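Side-chain contacts in DnaJ homolog dnj-2 (Caenorhabditis elegans, PDB 2QSA), which probably acts as an Hsp40-type co-chaperone of the DNAJC25 family, its J domain being the part expected to engage an Hsp70 partner: residues Glu15-Val20 against Tyr69-Asp74; Leu21-Glu26 against Gln31-Ala36; Tyr81-Asp86 against Phe92-Gln97. One frame throughout, in Å; residues are numbered along the deposited sequence.

Interaction 1: residues Glu15-Val20 against Tyr69-Asp74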
loop_
_atom_site.group_PDB
_atom_site.type_symbol
_atom_site.label_atom_id
_atom_site.label_comp_id
_atom_site.label_asym_id
_atom_site.label_seq_id
_atom_site.Cartn_x
_atom_site.Cartn_y
_atom_site.Cartn_z
ATOM N N GLU A 15 -2.110 7.923 -1.039
ATOM C CA GLU A 15 -1.077 7.718 -0.031
ATOM C C GLU A 15 0.039 6.923 -0.625
ATOM O O GLU A 15 -0.177 6.087 -1.526
ATOM C CB GLU A 15 -1.614 6.902 1.170
ATOM C CG GLU A 15 -2.572 7.716 2.017
ATOM C CD GLU A 15 -3.100 6.862 3.165
ATOM O OE1 GLU A 15 -4.024 6.074 2.889
ATOM O OE2 GLU A 15 -2.538 6.961 4.287
ATOM N N ASN A 16 1.230 7.198 -0.113
ATOM C CA ASN A 16 2.427 6.401 -0.469
ATOM C C ASN A 16 2.409 5.103 0.364
ATOM O O ASN A 16 2.181 5.120 1.595
ATOM C CB ASN A 16 3.653 7.276 -0.152
ATOM C CG ASN A 16 4.974 6.551 -0.376
ATOM O OD1 ASN A 16 5.141 5.389 -0.017
ATOM N ND2 ASN A 16 5.944 7.273 -0.921
ATOM N N CYS A 17 2.514 3.935 -0.292
ATOM C CA CYS A 17 2.384 2.650 0.451
ATOM C C CYS A 17 3.447 2.478 1.569
ATOM O O CYS A 17 3.164 1.819 2.603
ATOM C CB CYS A 17 2.493 1.436 -0.498
ATOM S SG CYS A 17 1.196 1.292 -1.734
ATOM N N TYR A 18 4.661 3.004 1.335
ATOM C CA TYR A 18 5.663 2.981 2.442
ATOM C C TYR A 18 5.112 3.760 3.652
ATOM O O TYR A 18 5.229 3.297 4.791
ATOM C CB TYR A 18 6.967 3.597 2.013
ATOM C CG TYR A 18 7.724 2.817 0.995
ATOM C CD1 TYR A 18 8.549 1.729 1.375
ATOM C CD2 TYR A 18 7.646 3.151 -0.356
ATOM C CE1 TYR A 18 9.315 1.028 0.407
ATOM C CE2 TYR A 18 8.421 2.465 -1.338
ATOM C CZ TYR A 18 9.228 1.388 -0.936
ATOM O OH TYR A 18 9.986 0.717 -1.885
ATOM N N ASP A 19 4.521 4.928 3.410
ATOM C CA ASP A 19 3.974 5.738 4.522
ATOM C C ASP A 19 2.810 5.035 5.201
ATOM O O ASP A 19 2.662 5.128 6.408
ATOM C CB ASP A 19 3.486 7.090 4.021
ATOM C CG ASP A 19 4.623 7.971 3.489
ATOM O OD1 ASP A 19 5.782 7.700 3.784
ATOM O OD2 ASP A 19 4.302 8.993 2.831
ATOM N N VAL A 20 1.986 4.342 4.403
ATOM C CA VAL A 20 0.853 3.614 4.979
ATOM C C VAL A 20 1.279 2.633 6.087
ATOM O O VAL A 20 0.628 2.522 7.127
ATOM C CB VAL A 20 0.040 2.837 3.875
ATOM C CG1 VAL A 20 -1.007 1.905 4.517
ATOM C CG2 VAL A 20 -0.648 3.836 2.928
ATOM N N TYR A 69 0.894 -3.723 1.883
ATOM C CA TYR A 69 1.787 -4.880 2.136
ATOM C C TYR A 69 1.949 -5.705 0.860
ATOM O O TYR A 69 3.058 -6.142 0.567
ATOM C CB TYR A 69 1.210 -5.727 3.254
ATOM C CG TYR A 69 2.099 -6.858 3.702
ATOM C CD1 TYR A 69 3.439 -6.632 4.061
ATOM C CD2 TYR A 69 1.590 -8.149 3.873
ATOM C CE1 TYR A 69 4.282 -7.658 4.540
ATOM C CE2 TYR A 69 2.438 -9.201 4.371
ATOM C CZ TYR A 69 3.786 -8.939 4.696
ATOM O OH TYR A 69 4.607 -9.951 5.176
ATOM N N GLU A 70 0.847 -5.920 0.130
ATOM C CA GLU A 70 0.902 -6.685 -1.122
ATOM C C GLU A 70 1.818 -6.031 -2.146
ATOM O O GLU A 70 2.544 -6.719 -2.857
ATOM C CB GLU A 70 -0.504 -6.893 -1.673
ATOM C CG GLU A 70 -1.340 -7.802 -0.775
ATOM C CD GLU A 70 -2.848 -7.755 -1.064
ATOM O OE1 GLU A 70 -3.249 -7.037 -2.013
ATOM O OE2 GLU A 70 -3.637 -8.441 -0.340
ATOM N N THR A 71 1.793 -4.700 -2.202
ATOM C CA THR A 71 2.622 -3.952 -3.146
ATOM C C THR A 71 4.095 -4.054 -2.777
ATOM O O THR A 71 4.939 -4.184 -3.674
ATOM C CB THR A 71 2.200 -2.484 -3.112
ATOM O OG1 THR A 71 0.806 -2.420 -3.521
ATOM C CG2 THR A 71 3.097 -1.601 -4.020
ATOM N N LEU A 72 4.397 -4.002 -1.477
ATOM C CA LEU A 72 5.796 -3.889 -1.074
ATOM C C LEU A 72 6.447 -5.249 -0.817
ATOM O O LEU A 72 7.678 -5.355 -0.854
ATOM C CB LEU A 72 5.958 -2.977 0.131
ATOM C CG LEU A 72 5.515 -1.522 -0.129
ATOM C CD1 LEU A 72 5.566 -0.726 1.191
ATOM C CD2 LEU A 72 6.416 -0.922 -1.206
ATOM N N LYS A 73 5.648 -6.270 -0.519
ATOM C CA LYS A 73 6.209 -7.591 -0.148
ATOM C C LYS A 73 6.601 -8.410 -1.373
ATOM O O LYS A 73 7.502 -9.277 -1.291
ATOM C CB LYS A 73 5.215 -8.386 0.716
ATOM C CG LYS A 73 5.714 -9.746 1.217
ATOM C CD LYS A 73 6.821 -9.620 2.244
ATOM C CE LYS A 73 7.033 -10.935 3.020
ATOM N NZ LYS A 73 7.156 -12.115 2.109
ATOM N N ASP A 74 5.871 -8.175 -2.473
ATOM C CA ASP A 74 6.146 -8.856 -3.731
ATOM C C ASP A 74 7.269 -8.138 -4.476
ATOM O O ASP A 74 7.171 -6.957 -4.793
ATOM C CB ASP A 74 4.896 -8.899 -4.609
ATOM C CG ASP A 74 5.120 -9.693 -5.875
ATOM O OD1 ASP A 74 5.238 -10.939 -5.750
ATOM O OD2 ASP A 74 5.194 -9.087 -6.975
#
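Leu72 meets the short helix 17-20 with both of its methyl branches, and the contact is made by packing, mostly of apolar groups. CD2 sits over one face of the Tyr18 ring in a CH-pi contact, 3.9 Å from the ring centroid and 19° off the ring normal. It is displaced from the centre toward the hydroxyl end, so that its nearest ring atom is Tyr18 CZ at 3.6 Å. The ring reaches this place because CG lies beside the backbone N (chi1 -68°), which brings the phenol end of the side chain up to Leu72. CD1, the other branch of Leu72, rests against the start of the helix, 4.1 Å from Cys17 CB and 3.8 Å from Cys17 O.

The two segments belong to a J domain, whose short first helix is here packed against the C-terminal end of the long helix 52-73. Sulfur adds a second kind of packing: Cys17 SG lies 4.1 Å from each of CB, OG1 and CG2 of Thr71, and forms a disulfide with Cys12, in the chain ahead of the helix.

The polar ends of Thr71 and Tyr18 have their partners outside the two segments: Thr71 OG1 bonds to Thr67 O, one turn back in its own helix, and Tyr18 OH to Asp82. Asn16, at the N-cap of helix 17-20, accepts weakly through OD1 from Tyr18 N at 2.8 Å, with an N-H...O angle of 127°.

Interaction 2: residues Leu21-Glu26 against Gln31-Ala36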
loop_
_atom_site.group_PDB
_atom_site.type_symbol
_atom_site.label_atom_id
_atom_site.label_comp_id
_atom_site.label_asym_id
_atom_site.label_seq_id
_atom_site.Cartn_x
_atom_site.Cartn_y
_atom_site.Cartn_z
ATOM N N LEU A 21 2.382 1.933 5.833
ATOM C CA LEU A 21 2.928 1.000 6.805
ATOM C C LEU A 21 3.984 1.590 7.739
ATOM O O LEU A 21 4.540 0.865 8.570
ATOM C CB LEU A 21 3.474 -0.229 6.063
ATOM C CG LEU A 21 2.396 -1.019 5.282
ATOM C CD1 LEU A 21 3.069 -2.223 4.555
ATOM C CD2 LEU A 21 1.296 -1.547 6.207
ATOM N N GLU A 22 4.232 2.894 7.627
ATOM C CA GLU A 22 5.232 3.611 8.444
ATOM C C GLU A 22 6.603 2.923 8.322
ATOM O O GLU A 22 7.325 2.748 9.308
ATOM C CB GLU A 22 4.733 3.753 9.908
ATOM C CG GLU A 22 3.317 4.406 10.009
ATOM C CD GLU A 22 2.620 4.309 11.410
ATOM O OE1 GLU A 22 2.895 3.388 12.218
ATOM O OE2 GLU A 22 1.728 5.154 11.670
ATOM N N VAL A 23 6.939 2.487 7.112
ATOM C CA VAL A 23 8.269 1.956 6.823
ATOM C C VAL A 23 9.013 2.930 5.916
ATOM O O VAL A 23 8.402 3.783 5.266
ATOM C CB VAL A 23 8.256 0.552 6.179
ATOM C CG1 VAL A 23 7.706 -0.474 7.149
ATOM C CG2 VAL A 23 7.472 0.558 4.933
ATOM N N ASN A 24 10.326 2.798 5.875
ATOM C CA ASN A 24 11.146 3.774 5.183
ATOM C C ASN A 24 11.690 3.111 3.917
ATOM O O ASN A 24 12.348 2.080 4.010
ATOM C CB ASN A 24 12.276 4.187 6.146
ATOM C CG ASN A 24 13.244 5.174 5.546
ATOM O OD1 ASN A 24 13.088 5.615 4.404
ATOM N ND2 ASN A 24 14.258 5.563 6.342
ATOM N N ARG A 25 11.430 3.679 2.741
ATOM C CA ARG A 25 11.972 3.087 1.506
ATOM C C ARG A 25 13.502 2.886 1.568
ATOM O O ARG A 25 14.026 1.853 1.181
ATOM C CB ARG A 25 11.614 3.934 0.274
ATOM C CG ARG A 25 12.160 3.411 -1.019
ATOM C CD ARG A 25 11.669 4.252 -2.200
ATOM N NE ARG A 25 12.382 3.871 -3.430
ATOM C CZ ARG A 25 12.265 4.498 -4.594
ATOM N NH1 ARG A 25 11.477 5.542 -4.714
ATOM N NH2 ARG A 25 12.963 4.070 -5.636
ATOM N N GLU A 26 14.207 3.879 2.103
ATOM C CA GLU A 26 15.664 3.807 2.107
ATOM C C GLU A 26 16.222 2.796 3.112
ATOM O O GLU A 26 17.371 2.387 2.977
ATOM C CB GLU A 26 16.286 5.201 2.288
ATOM C CG GLU A 26 15.608 6.339 1.485
ATOM C CD GLU A 26 15.438 6.055 -0.015
ATOM O OE1 GLU A 26 16.207 5.235 -0.570
ATOM O OE2 GLU A 26 14.543 6.669 -0.644
ATOM N N GLN A 31 11.640 -8.221 6.597
ATOM C CA GLN A 31 11.368 -8.518 7.981
ATOM C C GLN A 31 10.634 -7.342 8.652
ATOM O O GLN A 31 9.574 -7.537 9.280
ATOM C CB GLN A 31 12.688 -8.884 8.655
ATOM C CG GLN A 31 12.630 -9.597 9.920
ATOM C CD GLN A 31 14.069 -9.984 10.348
ATOM O OE1 GLN A 31 14.619 -11.068 9.979
ATOM N NE2 GLN A 31 14.660 -9.120 11.138
ATOM N N LYS A 32 11.178 -6.124 8.503
ATOM C CA LYS A 32 10.571 -4.932 9.055
ATOM C C LYS A 32 9.183 -4.712 8.464
ATOM O O LYS A 32 8.274 -4.259 9.165
ATOM C CB LYS A 32 11.408 -3.681 8.733
ATOM C CG LYS A 32 12.786 -3.687 9.345
ATOM C CD LYS A 32 13.467 -2.384 8.948
ATOM C CE LYS A 32 14.940 -2.402 9.171
ATOM N NZ LYS A 32 15.391 -1.009 8.883
ATOM N N LEU A 33 9.068 -4.958 7.151
ATOM C CA LEU A 33 7.792 -4.750 6.429
ATOM C C LEU A 33 6.727 -5.678 7.021
ATOM O O LEU A 33 5.600 -5.238 7.291
ATOM C CB LEU A 33 7.976 -5.044 4.936
ATOM C CG LEU A 33 6.684 -4.827 4.124
ATOM C CD1 LEU A 33 6.379 -3.303 3.998
ATOM C CD2 LEU A 33 6.840 -5.453 2.758
ATOM N N ALA A 34 7.086 -6.943 7.241
ATOM C CA ALA A 34 6.083 -7.904 7.742
ATOM C C ALA A 34 5.650 -7.498 9.176
ATOM O O ALA A 34 4.468 -7.560 9.545
ATOM C CB ALA A 34 6.637 -9.337 7.736
ATOM N N LYS A 35 6.614 -7.074 9.991
ATOM C CA LYS A 35 6.282 -6.718 11.373
ATOM C C LYS A 35 5.306 -5.523 11.393
ATOM O O LYS A 35 4.342 -5.481 12.180
ATOM C CB LYS A 35 7.578 -6.376 12.116
ATOM C CG LYS A 35 7.374 -5.971 13.574
ATOM C CD LYS A 35 8.694 -5.365 14.140
ATOM C CE LYS A 35 8.659 -5.018 15.629
ATOM N NZ LYS A 35 8.319 -6.114 16.519
ATOM N N ALA A 36 5.577 -4.565 10.506
ATOM C CA ALA A 36 4.779 -3.309 10.392
ATOM C C ALA A 36 3.351 -3.650 9.923
ATOM O O ALA A 36 2.370 -3.208 10.530
ATOM C CB ALA A 36 5.442 -2.334 9.442
#
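Val23 and Leu21 straddle the methyl of Ala36 and the branched end of Leu33, joining the loop that follows the first J-domain helix to helix 30-43, the second helix of the J domain. Ala36 offers only a small bump, and two parts of the loop close on it: Val23 CG1 at 3.7 Å and the carbonyl oxygen of Leu21 at 3.4 Å from Ala36 CB. With only a methyl here the loop backbone can come close, the CA atoms of Leu21 and Ala36 being 5.9 Å apart.

One turn earlier, Leu33 CD1 fills the hollow between Leu21 and Val23. Its CG is anti to the backbone N (chi1 -179°), which swings the branched end round to the loop; Leu33 also touches Tyr69 and Leu72 of helix 52-73. Two residues of the loop set its path: Glu22, with positive phi, ends helix 17-20 in a Schellman motif, and Asn24 starts an Asx turn through OD1 and Glu26 N. Within the hollow, Leu33 CD1 lies 4.1 Å from Val23 CG2 and a tighter 3.5 Å from Leu21 CD1.

Interaction 3: residues Tyr81-Asp86 against Phe92-Gln97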
loop_
_atom_site.group_PDB
_atom_site.type_symbol
_atom_site.label_atom_id
_atom_site.label_comp_id
_atom_site.label_asym_id
_atom_site.label_seq_id
_atom_site.Cartn_x
_atom_site.Cartn_y
_atom_site.Cartn_z
ATOM N N TYR A 81 6.423 -0.456 -8.301
ATOM C CA TYR A 81 5.991 0.651 -7.436
ATOM C C TYR A 81 7.052 1.743 -7.309
ATOM O O TYR A 81 6.770 2.957 -7.511
ATOM C CB TYR A 81 5.651 0.123 -6.034
ATOM C CG TYR A 81 4.941 1.215 -5.219
ATOM C CD1 TYR A 81 3.738 1.798 -5.690
ATOM C CD2 TYR A 81 5.474 1.685 -3.998
ATOM C CE1 TYR A 81 3.086 2.806 -4.995
ATOM C CE2 TYR A 81 4.844 2.702 -3.287
ATOM C CZ TYR A 81 3.645 3.263 -3.764
ATOM O OH TYR A 81 2.993 4.227 -3.072
ATOM N N ASP A 82 8.281 1.304 -7.037
ATOM C CA ASP A 82 9.391 2.241 -6.941
ATOM C C ASP A 82 9.611 3.024 -8.254
ATOM O O ASP A 82 9.892 4.234 -8.238
ATOM C CB ASP A 82 10.649 1.479 -6.524
ATOM C CG ASP A 82 10.607 1.038 -5.070
ATOM O OD1 ASP A 82 9.769 1.536 -4.277
ATOM O OD2 ASP A 82 11.426 0.151 -4.703
ATOM N N TYR A 83 9.468 2.343 -9.380
ATOM C CA TYR A 83 9.574 2.997 -10.687
ATOM C C TYR A 83 8.477 4.078 -10.857
ATOM O O TYR A 83 8.737 5.210 -11.273
ATOM C CB TYR A 83 9.487 1.959 -11.797
ATOM C CG TYR A 83 9.863 2.563 -13.128
ATOM C CD1 TYR A 83 11.160 2.457 -13.607
ATOM C CD2 TYR A 83 8.931 3.258 -13.866
ATOM C CE1 TYR A 83 11.504 3.015 -14.823
ATOM C CE2 TYR A 83 9.245 3.817 -15.095
ATOM C CZ TYR A 83 10.550 3.705 -15.557
ATOM O OH TYR A 83 10.886 4.256 -16.777
ATOM N N TYR A 84 7.254 3.708 -10.509
ATOM C CA TYR A 84 6.126 4.663 -10.486
ATOM C C TYR A 84 6.370 5.889 -9.600
ATOM O O TYR A 84 6.111 7.021 -10.015
ATOM C CB TYR A 84 4.930 3.873 -9.968
ATOM C CG TYR A 84 3.719 4.651 -9.514
ATOM C CD1 TYR A 84 2.893 5.302 -10.456
ATOM C CD2 TYR A 84 3.308 4.630 -8.148
ATOM C CE1 TYR A 84 1.711 5.972 -10.047
ATOM C CE2 TYR A 84 2.135 5.304 -7.733
ATOM C CZ TYR A 84 1.329 5.937 -8.665
ATOM O OH TYR A 84 0.177 6.543 -8.246
ATOM N N LEU A 85 6.869 5.658 -8.382
ATOM C CA LEU A 85 7.208 6.782 -7.499
ATOM C C LEU A 85 8.251 7.705 -8.178
ATOM O O LEU A 85 8.156 8.933 -8.108
ATOM C CB LEU A 85 7.766 6.299 -6.162
ATOM C CG LEU A 85 6.772 5.580 -5.238
ATOM C CD1 LEU A 85 7.557 5.206 -3.960
ATOM C CD2 LEU A 85 5.532 6.484 -4.874
ATOM N N ASP A 86 9.225 7.079 -8.814
ATOM C CA ASP A 86 10.374 7.789 -9.415
ATOM C C ASP A 86 10.056 8.428 -10.766
ATOM O O ASP A 86 10.772 9.377 -11.198
ATOM C CB ASP A 86 11.575 6.832 -9.546
ATOM C CG ASP A 86 12.181 6.444 -8.210
ATOM O OD1 ASP A 86 11.847 7.074 -7.164
ATOM O OD2 ASP A 86 12.985 5.477 -8.193
ATOM N N PHE A 92 1.377 5.847 -19.008
ATOM C CA PHE A 92 0.939 4.609 -19.635
ATOM C C PHE A 92 1.768 3.417 -19.128
ATOM O O PHE A 92 1.216 2.385 -18.761
ATOM C CB PHE A 92 0.956 4.714 -21.163
ATOM C CG PHE A 92 0.208 3.594 -21.805
ATOM C CD1 PHE A 92 -1.063 3.817 -22.365
ATOM C CD2 PHE A 92 0.755 2.303 -21.825
ATOM C CE1 PHE A 92 -1.761 2.754 -22.966
ATOM C CE2 PHE A 92 0.041 1.223 -22.421
ATOM C CZ PHE A 92 -1.233 1.484 -22.966
ATOM N N TYR A 93 3.083 3.580 -19.080
ATOM C CA TYR A 93 3.946 2.510 -18.615
ATOM C C TYR A 93 3.536 2.090 -17.168
ATOM O O TYR A 93 3.394 0.912 -16.858
ATOM C CB TYR A 93 5.393 3.024 -18.649
ATOM C CG TYR A 93 6.383 1.982 -18.167
ATOM C CD1 TYR A 93 6.763 0.918 -18.983
ATOM C CD2 TYR A 93 6.877 2.036 -16.856
ATOM C CE1 TYR A 93 7.667 -0.048 -18.499
ATOM C CE2 TYR A 93 7.752 1.067 -16.367
ATOM C CZ TYR A 93 8.141 0.046 -17.174
ATOM O OH TYR A 93 8.997 -0.895 -16.611
ATOM N N ASN A 94 3.350 3.054 -16.287
ATOM C CA ASN A 94 3.018 2.725 -14.885
ATOM C C ASN A 94 1.671 2.035 -14.753
ATOM O O ASN A 94 1.521 1.027 -14.027
ATOM C CB ASN A 94 3.034 3.991 -14.033
ATOM C CG ASN A 94 4.443 4.559 -13.873
ATOM O OD1 ASN A 94 5.408 3.800 -13.852
ATOM N ND2 ASN A 94 4.547 5.888 -13.713
ATOM N N TYR A 95 0.684 2.527 -15.492
ATOM C CA TYR A 95 -0.603 1.846 -15.504
ATOM C C TYR A 95 -0.492 0.435 -16.067
ATOM O O TYR A 95 -1.069 -0.505 -15.507
ATOM C CB TYR A 95 -1.615 2.636 -16.334
ATOM C CG TYR A 95 -2.323 3.765 -15.597
ATOM C CD1 TYR A 95 -1.615 4.841 -15.065
ATOM C CD2 TYR A 95 -3.714 3.773 -15.491
ATOM C CE1 TYR A 95 -2.287 5.896 -14.402
ATOM C CE2 TYR A 95 -4.391 4.828 -14.838
ATOM C CZ TYR A 95 -3.655 5.887 -14.317
ATOM O OH TYR A 95 -4.293 6.938 -13.661
ATOM N N TYR A 96 0.204 0.293 -17.202
ATOM C CA TYR A 96 0.404 -1.007 -17.832
ATOM C C TYR A 96 1.070 -2.007 -16.847
ATOM O O TYR A 96 0.607 -3.157 -16.679
ATOM C CB TYR A 96 1.292 -0.823 -19.080
ATOM C CG TYR A 96 1.642 -2.125 -19.754
ATOM C CD1 TYR A 96 0.715 -2.785 -20.551
ATOM C CD2 TYR A 96 2.871 -2.715 -19.543
ATOM C CE1 TYR A 96 1.003 -3.990 -21.151
ATOM C CE2 TYR A 96 3.173 -3.961 -20.123
ATOM C CZ TYR A 96 2.226 -4.578 -20.924
ATOM O OH TYR A 96 2.495 -5.798 -21.511
ATOM N N GLN A 97 2.150 -1.578 -16.189
ATOM C CA GLN A 97 2.857 -2.496 -15.277
ATOM C C GLN A 97 1.957 -2.906 -14.110
ATOM O O GLN A 97 1.990 -4.057 -13.694
ATOM C CB GLN A 97 4.142 -1.896 -14.723
ATOM C CG GLN A 97 5.222 -1.520 -15.800
ATOM C CD GLN A 97 5.605 -2.662 -16.727
ATOM O OE1 GLN A 97 5.633 -3.834 -16.339
ATOM N NE2 GLN A 97 5.922 -2.310 -17.973
#
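Tyr83 and Tyr93 form the aromatic part of this contact, an offset edge-to-face pair with centroids 4.9 Å apart and planes at 60°. The edge of Tyr93 is directed at the face of Tyr83, toward the rim of that ring; its CD2-CE2 side leads, CE2 lying 3.4 Å from Tyr83 CE2. Both side chains leave their helices with CG anti to the backbone N (chi1 -169° in Tyr83), which brings the rings together at the solvent-facing margin of the contact. Tyr83 also stacks with His87, and its hydroxyl bonds to Gln90. Replacing Tyr83 by alanine removes the ring, and Tyr93 would probably lose the face it packs on and Gln90 its phenol partner.

The second kind of contact is an amide packed among aromatic and backbone carbons. Asn94 sets OD1 at the edge of the Tyr83 ring, near its plane and 3.6 Å from CD2, and the same oxygen lies 3.5 Å from Tyr84 CA. Its ND2 is at the edge of the Tyr84 ring, 3.7 Å from CD1, with the amide plane almost perpendicular to that ring. This nitrogen donates to His87 O, in the connection between the two helices, a bond that would fix the rotation of the amide. The Tyr84 hydroxyl is bonded to Ala7 N.

With 10.0 Å between the axes of the short segments and an angle of 160° between their directions, the arrangement is an antiparallel helical hairpin, in which helix 75-86 turns back through a short connection into helix 91-101.

How the interactions relate
Interactions 1 and 2 adjoin each other, their centres about 9 Å apart: Tyr18 O accepts a probable hydrogen bond from Val23 N (3.0 Å), and Leu33 CD2 packs on the backbone of Lys73. Interaction 2 is nested within the chain loop closed by interaction 1, whereas interaction 3 follows both in sequence. Helix 75-86 connects interactions 1 and 3, whose centres are about 14 Å apart, through probable hydrogen bonds between Tyr18 OH and Asp82 OD1 (2.5 Å) and from Cys17 N to Tyr81 OH (2.8 Å). Interactions 2 and 3, about 21 Å apart between centres, are linked by the Arg25 NH1-Asp86 OD1 salt bridge (2.9 Å).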